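Local coordinates for methylxanthine N1-demethylase NdmA (Pseudomonas putida, PDB 6ICN), which catalyses the NADH-dependent, oxygen-consuming removal of the N1-methyl group of caffeine, giving theobromine and formaldehyde, as a Rieske non-heme iron oxygenase, at residues A[131-136]-A[142-147]; A[168-173]-A[299-304]; A[179-184]-A[317-322]; A[340-345]-A[355-360]. One frame throughout, in Å; residues are numbered along the deposited sequence.

Contact 1. Residues A[131-136]-A[142-147]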
# COMPACT_ATOMS: atom_id res chain seq x y z
N ARG A 131 15.35 36.69 -10.91
CA ARG A 131 14.25 36.38 -11.80
C ARG A 131 14.81 36.04 -13.18
O ARG A 131 15.97 36.34 -13.49
CB ARG A 131 13.22 37.53 -11.88
CG ARG A 131 13.74 38.86 -12.39
CD ARG A 131 13.23 39.13 -13.80
NE ARG A 131 14.28 38.87 -14.77
CZ ARG A 131 14.10 38.64 -16.06
NH1 ARG A 131 12.89 38.60 -16.60
NH2 ARG A 131 15.17 38.42 -16.83
N PHE A 132 13.98 35.38 -13.98
CA PHE A 132 14.42 34.82 -15.25
C PHE A 132 13.39 35.10 -16.32
O PHE A 132 12.18 35.13 -16.04
CB PHE A 132 14.63 33.29 -15.14
CG PHE A 132 15.58 32.91 -14.06
CD1 PHE A 132 16.95 32.92 -14.29
CD2 PHE A 132 15.12 32.63 -12.78
CE1 PHE A 132 17.83 32.60 -13.27
CE2 PHE A 132 15.99 32.33 -11.76
CZ PHE A 132 17.36 32.31 -12.01
N ASP A 133 13.87 35.29 -17.54
CA ASP A 133 12.99 35.43 -18.69
C ASP A 133 11.98 34.30 -18.72
O ASP A 133 12.34 33.11 -18.64
CB ASP A 133 13.80 35.46 -19.99
CG ASP A 133 14.38 36.86 -20.29
OD1 ASP A 133 14.52 37.66 -19.35
OD2 ASP A 133 14.68 37.14 -21.47
N CYS A 134 10.70 34.67 -18.80
CA CYS A 134 9.59 33.74 -18.68
C CYS A 134 8.46 34.20 -19.58
O CYS A 134 8.02 35.35 -19.47
CB CYS A 134 9.11 33.67 -17.23
SG CYS A 134 7.78 32.46 -16.97
N GLU A 135 7.97 33.32 -20.46
CA GLU A 135 6.90 33.64 -21.39
C GLU A 135 5.98 32.45 -21.60
O GLU A 135 6.43 31.30 -21.62
CB GLU A 135 7.43 34.04 -22.79
CG GLU A 135 8.31 35.26 -22.79
CD GLU A 135 7.52 36.54 -22.65
OE1 GLU A 135 6.31 36.54 -23.01
OE2 GLU A 135 8.10 37.54 -22.18
N GLU A 136 4.70 32.75 -21.80
CA GLU A 136 3.75 31.76 -22.31
C GLU A 136 3.78 31.74 -23.83
O GLU A 136 3.82 32.80 -24.48
CB GLU A 136 2.33 32.04 -21.82
CG GLU A 136 1.27 31.03 -22.32
CD GLU A 136 0.74 31.31 -23.74
OE1 GLU A 136 0.45 30.35 -24.49
OE2 GLU A 136 0.59 32.49 -24.12
N TRP A 142 7.52 28.92 -20.71
CA TRP A 142 8.91 28.75 -21.12
C TRP A 142 9.83 29.63 -20.28
O TRP A 142 9.49 30.77 -19.98
CB TRP A 142 9.09 29.12 -22.59
CG TRP A 142 8.21 28.40 -23.54
CD1 TRP A 142 6.88 28.67 -23.81
CD2 TRP A 142 8.58 27.31 -24.37
NE1 TRP A 142 6.42 27.78 -24.76
CE2 TRP A 142 7.43 26.93 -25.11
CE3 TRP A 142 9.76 26.57 -24.54
CZ2 TRP A 142 7.44 25.89 -26.03
CZ3 TRP A 142 9.77 25.54 -25.46
CH2 TRP A 142 8.62 25.20 -26.19
N ILE A 143 11.00 29.10 -19.91
CA ILE A 143 11.98 29.84 -19.12
C ILE A 143 13.34 29.78 -19.80
O ILE A 143 13.77 28.72 -20.27
CB ILE A 143 12.07 29.30 -17.67
CG1 ILE A 143 10.77 29.59 -16.92
CG2 ILE A 143 13.26 29.93 -16.93
CD1 ILE A 143 10.76 28.96 -15.52
N ARG A 144 14.03 30.93 -19.85
CA ARG A 144 15.43 30.98 -20.27
C ARG A 144 16.27 31.43 -19.08
O ARG A 144 16.12 32.56 -18.60
CB ARG A 144 15.65 31.91 -21.46
CG ARG A 144 17.14 31.99 -21.88
CD ARG A 144 17.29 32.78 -23.17
NE ARG A 144 16.79 34.16 -23.03
CZ ARG A 144 16.67 35.01 -24.04
NH1 ARG A 144 17.02 34.64 -25.27
NH2 ARG A 144 16.22 36.24 -23.83
N LEU A 145 17.17 30.55 -18.62
CA LEU A 145 17.91 30.84 -17.40
C LEU A 145 18.99 31.90 -17.61
O LEU A 145 19.23 32.72 -16.72
CB LEU A 145 18.53 29.56 -16.84
CG LEU A 145 17.53 28.59 -16.22
CD1 LEU A 145 18.20 27.26 -15.97
CD2 LEU A 145 16.98 29.17 -14.92
N ASP A 146 19.67 31.86 -18.75
CA ASP A 146 20.73 32.80 -19.08
C ASP A 146 20.35 33.54 -20.36
O ASP A 146 20.27 32.93 -21.44
CB ASP A 146 22.07 32.08 -19.24
CG ASP A 146 23.26 33.05 -19.21
OD1 ASP A 146 23.10 34.16 -19.74
OD2 ASP A 146 24.32 32.70 -18.65
N SER A 147 20.13 34.85 -20.24
CA SER A 147 19.74 35.65 -21.38
C SER A 147 20.89 36.51 -21.90
O SER A 147 20.67 37.34 -22.79
CB SER A 147 18.54 36.55 -21.03
OG SER A 147 17.41 35.78 -20.63
O HOH W 1 16.89 35.11 -17.88
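Backbone hydrogen bonds pair Glu135 with Trp142 in both directions: Trp142 N reaches Glu135 O at 2.8 Å, and Glu135 N returns the bond to Trp142 O. Arg144 N adds a bond to Asp133 O. Between these rungs Cys134 faces Ile143 as a non-hydrogen-bonded pair, and toward the strand ends a water accepts from Asp133 N and donates to Arg144 O, bridging the two chains.

The charged group is a salt-bridge network centred on Asp133. Its OD1 takes Arg131 NH2 at 2.7 Å, nearly in the guanidinium plane, while OD2 receives Arg144 NH2 at 3.0 Å on its anti side. Arg144 reaches this point with its chain bent at chi3 (60°), and its NE also donates to Ser147 OG. An asparagine in place of Asp133 would probably leave the two arginines without their shared negative charge.

Apolar contacts gather round Phe132. Leu145 CD2 sits over one face of the ring, 4.0 Å from its centroid, in a CH-pi contact, and Ile143 CG2 touches Phe132 CB.

Strands 131-137 and 140-144 thus form an antiparallel beta hairpin within the six-stranded sheet of the Rieske-bearing part of the chain.

Contact 2. Residues A[168-173]-A[299-304]. With CFF (caffeine), chain F.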
# COMPACT_ATOMS: atom_id res chain seq x y z
N VAL A 168 -4.60 20.02 -29.45
CA VAL A 168 -4.75 19.38 -28.15
C VAL A 168 -3.40 19.39 -27.44
O VAL A 168 -2.40 18.93 -28.00
CB VAL A 168 -5.27 17.93 -28.29
CG1 VAL A 168 -5.21 17.20 -26.93
CG2 VAL A 168 -6.68 17.90 -28.90
N ILE A 169 -3.37 19.92 -26.22
CA ILE A 169 -2.18 19.93 -25.37
C ILE A 169 -2.29 18.75 -24.41
O ILE A 169 -3.17 18.73 -23.54
CB ILE A 169 -2.05 21.24 -24.59
CG1 ILE A 169 -2.02 22.45 -25.55
CG2 ILE A 169 -0.80 21.22 -23.68
CD1 ILE A 169 -2.22 23.81 -24.84
N GLN A 170 -1.38 17.80 -24.52
CA GLN A 170 -1.47 16.66 -23.60
C GLN A 170 -0.88 17.00 -22.23
O GLN A 170 -0.13 17.96 -22.06
CB GLN A 170 -0.78 15.43 -24.19
CG GLN A 170 -1.49 14.92 -25.41
CD GLN A 170 -1.28 13.43 -25.68
OE1 GLN A 170 -1.70 12.93 -26.70
NE2 GLN A 170 -0.62 12.73 -24.75
N GLU A 171 -1.24 16.19 -21.24
CA GLU A 171 -0.57 16.31 -19.96
C GLU A 171 0.90 15.91 -20.11
O GLU A 171 1.23 15.01 -20.89
CB GLU A 171 -1.26 15.43 -18.93
CG GLU A 171 -2.60 16.04 -18.50
CD GLU A 171 -3.41 15.15 -17.59
OE1 GLU A 171 -2.94 14.05 -17.24
OE2 GLU A 171 -4.52 15.58 -17.22
N PRO A 172 1.79 16.53 -19.35
CA PRO A 172 3.21 16.15 -19.45
C PRO A 172 3.44 14.72 -19.00
O PRO A 172 2.70 14.18 -18.18
CB PRO A 172 3.93 17.15 -18.53
CG PRO A 172 2.86 17.87 -17.77
CD PRO A 172 1.57 17.72 -18.51
N TYR A 173 4.49 14.10 -19.56
CA TYR A 173 4.90 12.75 -19.19
C TYR A 173 6.37 12.76 -18.78
O TYR A 173 7.21 13.38 -19.43
CB TYR A 173 4.62 11.73 -20.32
CG TYR A 173 5.31 11.99 -21.64
CD1 TYR A 173 4.83 12.96 -22.54
CD2 TYR A 173 6.45 11.25 -22.01
CE1 TYR A 173 5.47 13.19 -23.75
CE2 TYR A 173 7.08 11.47 -23.24
CZ TYR A 173 6.59 12.43 -24.10
OH TYR A 173 7.24 12.67 -25.29
N PHE A 299 -3.70 6.79 -28.49
CA PHE A 299 -2.67 6.33 -29.41
C PHE A 299 -1.30 6.91 -29.04
O PHE A 299 -0.30 6.18 -28.97
CB PHE A 299 -3.04 6.70 -30.84
CG PHE A 299 -2.05 6.20 -31.85
CD1 PHE A 299 -2.09 4.89 -32.28
CD2 PHE A 299 -1.06 7.04 -32.33
CE1 PHE A 299 -1.16 4.42 -33.20
CE2 PHE A 299 -0.13 6.57 -33.25
CZ PHE A 299 -0.18 5.26 -33.68
N ASN A 300 -1.23 8.22 -28.80
CA ASN A 300 0.04 8.82 -28.38
C ASN A 300 0.56 8.16 -27.11
O ASN A 300 1.76 7.86 -27.00
CB ASN A 300 -0.11 10.33 -28.18
CG ASN A 300 -0.44 11.06 -29.47
OD1 ASN A 300 -0.07 10.62 -30.55
ND2 ASN A 300 -1.18 12.16 -29.35
N ASP A 301 -0.32 7.95 -26.13
CA ASP A 301 0.09 7.34 -24.87
C ASP A 301 0.63 5.93 -25.10
O ASP A 301 1.58 5.50 -24.43
CB ASP A 301 -1.08 7.31 -23.90
CG ASP A 301 -1.43 8.69 -23.33
OD1 ASP A 301 -0.66 9.65 -23.55
OD2 ASP A 301 -2.48 8.77 -22.67
N LEU A 302 0.03 5.19 -26.04
CA LEU A 302 0.50 3.85 -26.37
C LEU A 302 1.91 3.89 -26.96
O LEU A 302 2.79 3.12 -26.55
CB LEU A 302 -0.49 3.19 -27.34
CG LEU A 302 -0.10 1.84 -27.96
CD1 LEU A 302 0.11 0.81 -26.85
CD2 LEU A 302 -1.14 1.38 -28.98
N VAL A 303 2.13 4.80 -27.91
CA VAL A 303 3.46 5.01 -28.49
C VAL A 303 4.48 5.31 -27.39
O VAL A 303 5.55 4.69 -27.32
CB VAL A 303 3.42 6.14 -29.53
CG1 VAL A 303 4.84 6.56 -29.95
CG2 VAL A 303 2.59 5.72 -30.76
N PHE A 304 4.14 6.23 -26.49
CA PHE A 304 5.09 6.59 -25.44
C PHE A 304 5.34 5.40 -24.51
O PHE A 304 6.47 5.20 -24.05
CB PHE A 304 4.58 7.80 -24.66
CG PHE A 304 4.57 9.10 -25.46
CD1 PHE A 304 5.46 9.31 -26.51
CD2 PHE A 304 3.65 10.10 -25.15
CE1 PHE A 304 5.45 10.53 -27.24
CE2 PHE A 304 3.63 11.31 -25.88
CZ PHE A 304 4.53 11.52 -26.92
N1 CFF F . 6.66 9.73 -33.08
C2 CFF F . 6.19 9.60 -34.36
C10 CFF F . 8.09 9.78 -32.83
C6 CFF F . 5.81 9.81 -32.05
N3 CFF F . 4.86 9.55 -34.60
O11 CFF F . 6.96 9.52 -35.27
C12 CFF F . 4.35 9.41 -35.96
C4 CFF F . 4.00 9.63 -33.56
C5 CFF F . 4.45 9.77 -32.30
N9 CFF F . 2.65 9.62 -33.51
O13 CFF F . 6.22 9.93 -30.93
N7 CFF F . 3.39 9.85 -31.48
C8 CFF F . 2.28 9.75 -32.23
C14 CFF F . 3.14 9.99 -30.06
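The caffeine pocket of the catalytic domain is backed here: Asn300, Val303 and Phe304 of helix 293-313 line it, and Gln170 and Tyr173 of edge strand 166-175 brace two of them from behind. Asn300 ND2 donates to Gln170 OE1 at 2.8 Å in a nearly straight bond. The acceptor lies in the amide plane of Asn300, whereas the donor is tilted 32° from the carbonyl plane of Gln170. Gln170, extended beyond CG, also offers NE2 to Asp301 OD1, a weak bond of 3.3 Å.

Tyr173 and Phe304 form an offset stack with centroids 4.1 Å apart and planes at 21°. Tyr173 CZ stands over the centre of the Phe304 ring, and CG of Tyr173 lies between its backbone N and carbonyl carbon (chi1 60°), which turns the ring toward the helix. The hydroxyl of Tyr173 is hydrogen-bonded to Asn268 and Arg182.

On the ligand side, Asn300 OD1 approaches caffeine C8 at 3.0 Å, and Phe304 CE1 lies 3.7 Å from the methyl carbon C14. Val303 CG1 packs 3.8 Å from caffeine O13.

With ND2 committed to Gln170, the Asn300 amide is fixed in rotation so that its oxygen is the atom presented to caffeine; the polarised C8-H group could favour this approach.

Contact 3. Residues A[179-184]-A[317-322]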
# COMPACT_ATOMS: atom_id res chain seq x y z
N ALA A 179 17.15 14.62 -22.11
CA ALA A 179 16.49 15.28 -23.23
C ALA A 179 17.15 14.92 -24.56
O ALA A 179 16.47 14.77 -25.57
CB ALA A 179 16.48 16.79 -23.02
N GLU A 180 18.48 14.77 -24.57
CA GLU A 180 19.17 14.32 -25.78
C GLU A 180 18.71 12.92 -26.21
O GLU A 180 18.43 12.69 -27.39
CB GLU A 180 20.69 14.34 -25.55
CG GLU A 180 21.28 15.74 -25.30
CD GLU A 180 21.24 16.20 -23.82
OE1 GLU A 180 20.67 15.50 -22.93
OE2 GLU A 180 21.80 17.29 -23.53
N ARG A 181 18.62 11.97 -25.27
CA ARG A 181 18.17 10.64 -25.66
C ARG A 181 16.71 10.65 -26.10
O ARG A 181 16.32 9.90 -27.00
CB ARG A 181 18.41 9.65 -24.51
CG ARG A 181 19.90 9.45 -24.21
CD ARG A 181 20.20 8.00 -24.22
NE ARG A 181 21.48 7.59 -23.65
CZ ARG A 181 22.42 6.96 -24.35
NH1 ARG A 181 22.24 6.73 -25.65
NH2 ARG A 181 23.53 6.55 -23.75
N ARG A 182 15.89 11.52 -25.49
CA ARG A 182 14.49 11.62 -25.89
C ARG A 182 14.38 12.17 -27.31
O ARG A 182 13.60 11.66 -28.12
CB ARG A 182 13.72 12.49 -24.89
CG ARG A 182 12.23 12.17 -24.84
CD ARG A 182 11.45 12.91 -25.92
NE ARG A 182 10.14 12.28 -26.12
CZ ARG A 182 9.93 11.20 -26.86
NH1 ARG A 182 10.95 10.62 -27.51
NH2 ARG A 182 8.70 10.68 -26.96
N TRP A 183 15.15 13.22 -27.62
CA TRP A 183 15.14 13.79 -28.96
C TRP A 183 15.52 12.73 -30.00
O TRP A 183 14.82 12.55 -31.00
CB TRP A 183 16.11 14.97 -29.02
CG TRP A 183 16.01 15.82 -30.29
CD1 TRP A 183 15.37 17.01 -30.42
CD2 TRP A 183 16.60 15.53 -31.58
NE1 TRP A 183 15.50 17.49 -31.72
CE2 TRP A 183 16.26 16.61 -32.44
CE3 TRP A 183 17.39 14.50 -32.09
CZ2 TRP A 183 16.64 16.65 -33.79
CZ3 TRP A 183 17.79 14.54 -33.43
CH2 TRP A 183 17.41 15.62 -34.26
N GLU A 184 16.60 11.99 -29.74
CA GLU A 184 17.03 10.97 -30.69
C GLU A 184 15.98 9.88 -30.84
O GLU A 184 15.75 9.37 -31.95
CB GLU A 184 18.38 10.40 -30.27
CG GLU A 184 19.46 11.46 -30.25
CD GLU A 184 20.85 10.90 -30.06
OE1 GLU A 184 21.03 9.69 -30.30
OE2 GLU A 184 21.74 11.67 -29.65
N LYS A 317 23.39 7.50 -18.83
CA LYS A 317 22.28 8.34 -19.27
C LYS A 317 22.70 9.24 -20.43
O LYS A 317 21.91 9.46 -21.36
CB LYS A 317 21.78 9.17 -18.09
CG LYS A 317 21.05 8.37 -17.03
CD LYS A 317 19.85 7.64 -17.61
CE LYS A 317 18.93 7.10 -16.50
NZ LYS A 317 17.94 6.15 -17.10
N ASP A 318 23.92 9.77 -20.38
CA ASP A 318 24.50 10.55 -21.47
C ASP A 318 25.28 9.63 -22.39
O ASP A 318 26.09 8.83 -21.92
CB ASP A 318 25.44 11.63 -20.92
CG ASP A 318 24.73 12.62 -20.00
OD1 ASP A 318 23.65 13.12 -20.36
OD2 ASP A 318 25.27 12.92 -18.92
N ALA A 319 25.07 9.78 -23.70
CA ALA A 319 25.70 8.89 -24.68
C ALA A 319 27.22 9.04 -24.65
O ALA A 319 27.73 10.15 -24.87
CB ALA A 319 25.15 9.18 -26.08
N PRO A 320 27.97 7.98 -24.37
CA PRO A 320 29.43 8.06 -24.40
C PRO A 320 29.99 7.90 -25.81
O PRO A 320 29.29 7.53 -26.76
CB PRO A 320 29.88 6.90 -23.50
CG PRO A 320 28.62 6.25 -22.98
CD PRO A 320 27.50 6.68 -23.87
N ALA A 321 31.29 8.15 -25.91
CA ALA A 321 31.99 8.06 -27.18
C ALA A 321 32.05 6.64 -27.73
O ALA A 321 32.33 6.46 -28.92
CB ALA A 321 33.40 8.62 -27.03
N ASP A 322 31.79 5.62 -26.91
CA ASP A 322 31.94 4.26 -27.40
C ASP A 322 30.72 3.74 -28.15
O ASP A 322 30.78 2.61 -28.66
CB ASP A 322 32.33 3.30 -26.25
CG ASP A 322 31.27 3.22 -25.15
OD1 ASP A 322 30.25 3.93 -25.22
OD2 ASP A 322 31.49 2.45 -24.18
O HOH W 2 22.24 13.11 -22.62
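Lys317 O accepts a hydrogen bond from Arg181 NE at 3.0 Å. The bond is somewhat bent (141° at the hydrogen), and the donor stands above the carbonyl plane, 55° out of it, rather than on a lone pair. The aliphatic part of Arg181 closes on the same oxygen, with CG 3.5 Å from Lys317 O. A bend at chi2 (-127°) carries the guanidinium on past Lys317 to Ala319, whose CB lies over one face, 3.8 Å from Arg181 NH1. Ala319 CA comes still nearer, 3.3 Å from Arg181 NH2.

The two terminal nitrogens find partners just beyond the segment: NH2 bonds to Pro316 O and NH1 forms a salt bridge with Glu323. The group is therefore held on several sides by a single irregular loop.

In the fold, this arginine ties helix 179-186, which follows the edge strand 166-175 of the catalytic domain, to the connection between helices 293-313 and 330-348. The region also lies at a subunit boundary: Arg83 of the second subunit packs on Arg181, and Asp322 makes a salt bridge to Arg79 of that subunit.

A leucine in place of Arg181 would probably leave Lys317 O and Pro316 O without this donor and Glu323 without its cationic mate.

Beside this bond, between the neighbouring residues Glu180 and Asp318, a water donates to Glu180 OE1, at 2.9 Å, and to Asp318 OD1, at 2.7 Å. The two carboxylate oxygens are 4.6 Å apart, so the water probably eases their mutual repulsion; Glu180 OE1 also has Arg28 as a salt-bridge partner.

Contact 4. Residues A[340-345]-A[355-360]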
# COMPACT_ATOMS: atom_id res chain seq x y z
N ARG A 340 27.62 19.27 -30.10
CA ARG A 340 29.04 19.43 -29.78
C ARG A 340 29.55 20.81 -30.20
O ARG A 340 30.26 21.48 -29.44
CB ARG A 340 29.89 18.32 -30.44
CG ARG A 340 31.37 18.27 -29.97
CD ARG A 340 32.23 17.21 -30.69
NE ARG A 340 31.42 16.09 -31.21
CZ ARG A 340 31.38 15.68 -32.48
NH1 ARG A 340 32.07 16.31 -33.44
NH2 ARG A 340 30.60 14.62 -32.78
N GLU A 341 29.16 21.25 -31.40
CA GLU A 341 29.58 22.56 -31.89
C GLU A 341 29.02 23.68 -31.03
O GLU A 341 29.69 24.69 -30.78
CB GLU A 341 29.14 22.76 -33.34
CG GLU A 341 29.85 21.87 -34.35
CD GLU A 341 29.26 22.02 -35.74
OE1 GLU A 341 28.55 23.03 -35.97
OE2 GLU A 341 29.51 21.16 -36.60
N LEU A 342 27.77 23.52 -30.57
CA LEU A 342 27.18 24.56 -29.73
C LEU A 342 27.89 24.63 -28.38
O LEU A 342 28.14 25.73 -27.86
CB LEU A 342 25.68 24.28 -29.55
CG LEU A 342 24.82 24.50 -30.81
CD1 LEU A 342 23.45 23.84 -30.73
CD2 LEU A 342 24.67 26.01 -31.10
N LYS A 343 28.22 23.47 -27.81
CA LYS A 343 28.94 23.45 -26.54
C LYS A 343 30.32 24.10 -26.68
O LYS A 343 30.73 24.89 -25.82
CB LYS A 343 29.06 22.00 -26.07
CG LYS A 343 29.82 21.85 -24.79
CD LYS A 343 29.94 20.38 -24.42
CE LYS A 343 30.83 20.21 -23.20
NZ LYS A 343 32.11 19.52 -23.53
N GLU A 344 31.04 23.77 -27.75
CA GLU A 344 32.35 24.39 -27.96
C GLU A 344 32.23 25.89 -28.20
O GLU A 344 33.00 26.67 -27.63
CB GLU A 344 33.05 23.71 -29.14
CG GLU A 344 33.46 22.27 -28.86
CD GLU A 344 34.38 22.15 -27.65
OE1 GLU A 344 34.31 21.11 -26.95
OE2 GLU A 344 35.16 23.10 -27.40
N ALA A 345 31.27 26.30 -29.02
CA ALA A 345 31.09 27.72 -29.31
C ALA A 345 30.69 28.51 -28.07
O ALA A 345 31.13 29.66 -27.90
CB ALA A 345 30.06 27.89 -30.42
N SER A 355 26.83 32.36 -34.05
CA SER A 355 27.15 31.85 -35.38
C SER A 355 26.90 30.34 -35.47
O SER A 355 26.30 29.86 -36.44
CB SER A 355 28.60 32.16 -35.72
OG SER A 355 28.78 33.57 -35.82
N ALA A 356 27.36 29.59 -34.48
CA ALA A 356 27.14 28.14 -34.47
C ALA A 356 25.65 27.81 -34.53
O ALA A 356 25.24 26.89 -35.25
CB ALA A 356 27.77 27.53 -33.23
N LEU A 357 24.82 28.57 -33.82
CA LEU A 357 23.39 28.30 -33.78
C LEU A 357 22.70 28.72 -35.07
O LEU A 357 21.89 27.96 -35.62
CB LEU A 357 22.74 29.03 -32.60
CG LEU A 357 21.24 28.77 -32.45
CD1 LEU A 357 20.98 27.27 -32.19
CD2 LEU A 357 20.69 29.61 -31.31
N LEU A 358 22.97 29.94 -35.56
CA LEU A 358 22.13 30.55 -36.58
C LEU A 358 22.72 30.55 -37.99
O LEU A 358 22.00 30.86 -38.94
CB LEU A 358 21.78 31.99 -36.17
CG LEU A 358 20.94 32.13 -34.91
CD1 LEU A 358 20.72 33.61 -34.55
CD2 LEU A 358 19.60 31.40 -35.08
N ASP A 359 23.97 30.17 -38.17
CA ASP A 359 24.52 30.11 -39.53
C ASP A 359 23.84 28.99 -40.32
O ASP A 359 23.64 27.89 -39.78
CB ASP A 359 26.03 29.90 -39.53
CG ASP A 359 26.81 31.15 -39.17
OD1 ASP A 359 26.22 32.25 -39.14
OD2 ASP A 359 28.01 31.03 -38.89
N PRO A 360 23.43 29.24 -41.55
CA PRO A 360 22.80 28.19 -42.35
C PRO A 360 23.82 27.18 -42.86
O PRO A 360 24.97 27.51 -43.16
CB PRO A 360 22.15 28.96 -43.51
CG PRO A 360 23.02 30.17 -43.64
CD PRO A 360 23.44 30.54 -42.26
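Ala356 and Leu342 mark the nearest approach of the two backbones, their CA atoms 5.9 Å apart. Residues 340-345 lie within helix 330-348, and 355-358 form the last turn of helix 350-358, so this is a helix-helix pair in which a short link at about residue 349 brings the second helix back against the first. At its end Asp359 is the first residue to leave helical backbone angles, although Asp359 N still bonds to Ser355 O.

A separation this small suits alanine at the crossing. The methyl groups of Ala345 and Ala356 meet at 3.6 Å, each CB directed toward the partner helix, and Ala356 CB also sits 4.2 Å from Glu341 O, close against the backbone of the first helix.

Leu342 supplies the other half of the packing through one branch. With CG anti to the carbonyl carbon (chi1 -70°), its CD2 reaches across to the second helix, where it touches Leu357 CB at 3.9 Å and Ala356 CB at 4.1 Å. Leu357 also packs on Phe34 and Thr152 and Leu342 on Tyr30, so the packing continues onto the N-terminal residues and the loop after strand 140-144.

Polar groups frame the pair from outside it. Glu341 makes a salt bridge with Arg215, and Ala356 O accepts from the indole NH of Trp338, one turn before Leu342 on the first helix. The nearest approach of Leu342 is to the backbone itself, with CD2 3.7 Å from Leu357 N.

How the contacts relate
From the N terminus, contact 1 comes first and closes a short hairpin in the sheet of the Rieske-bearing part. The chain then enters the catalytic domain through strand 166-175 and helix 179-186, which open contacts 2 and 3. Their partners follow more than a hundred residues later, at 299-304 and 317-322, so these two long loops cross. They also touch: Arg182 NH2 lies 3.0 Å from Tyr173 OH, a probable hydrogen bond, and packs on Phe304. Contact 4 comes last, closing a short loop between the C-terminal helices about 19 Å, centre to centre, from contact 3. Contacts 1 and 2 lie on opposite sides of the chain's centre.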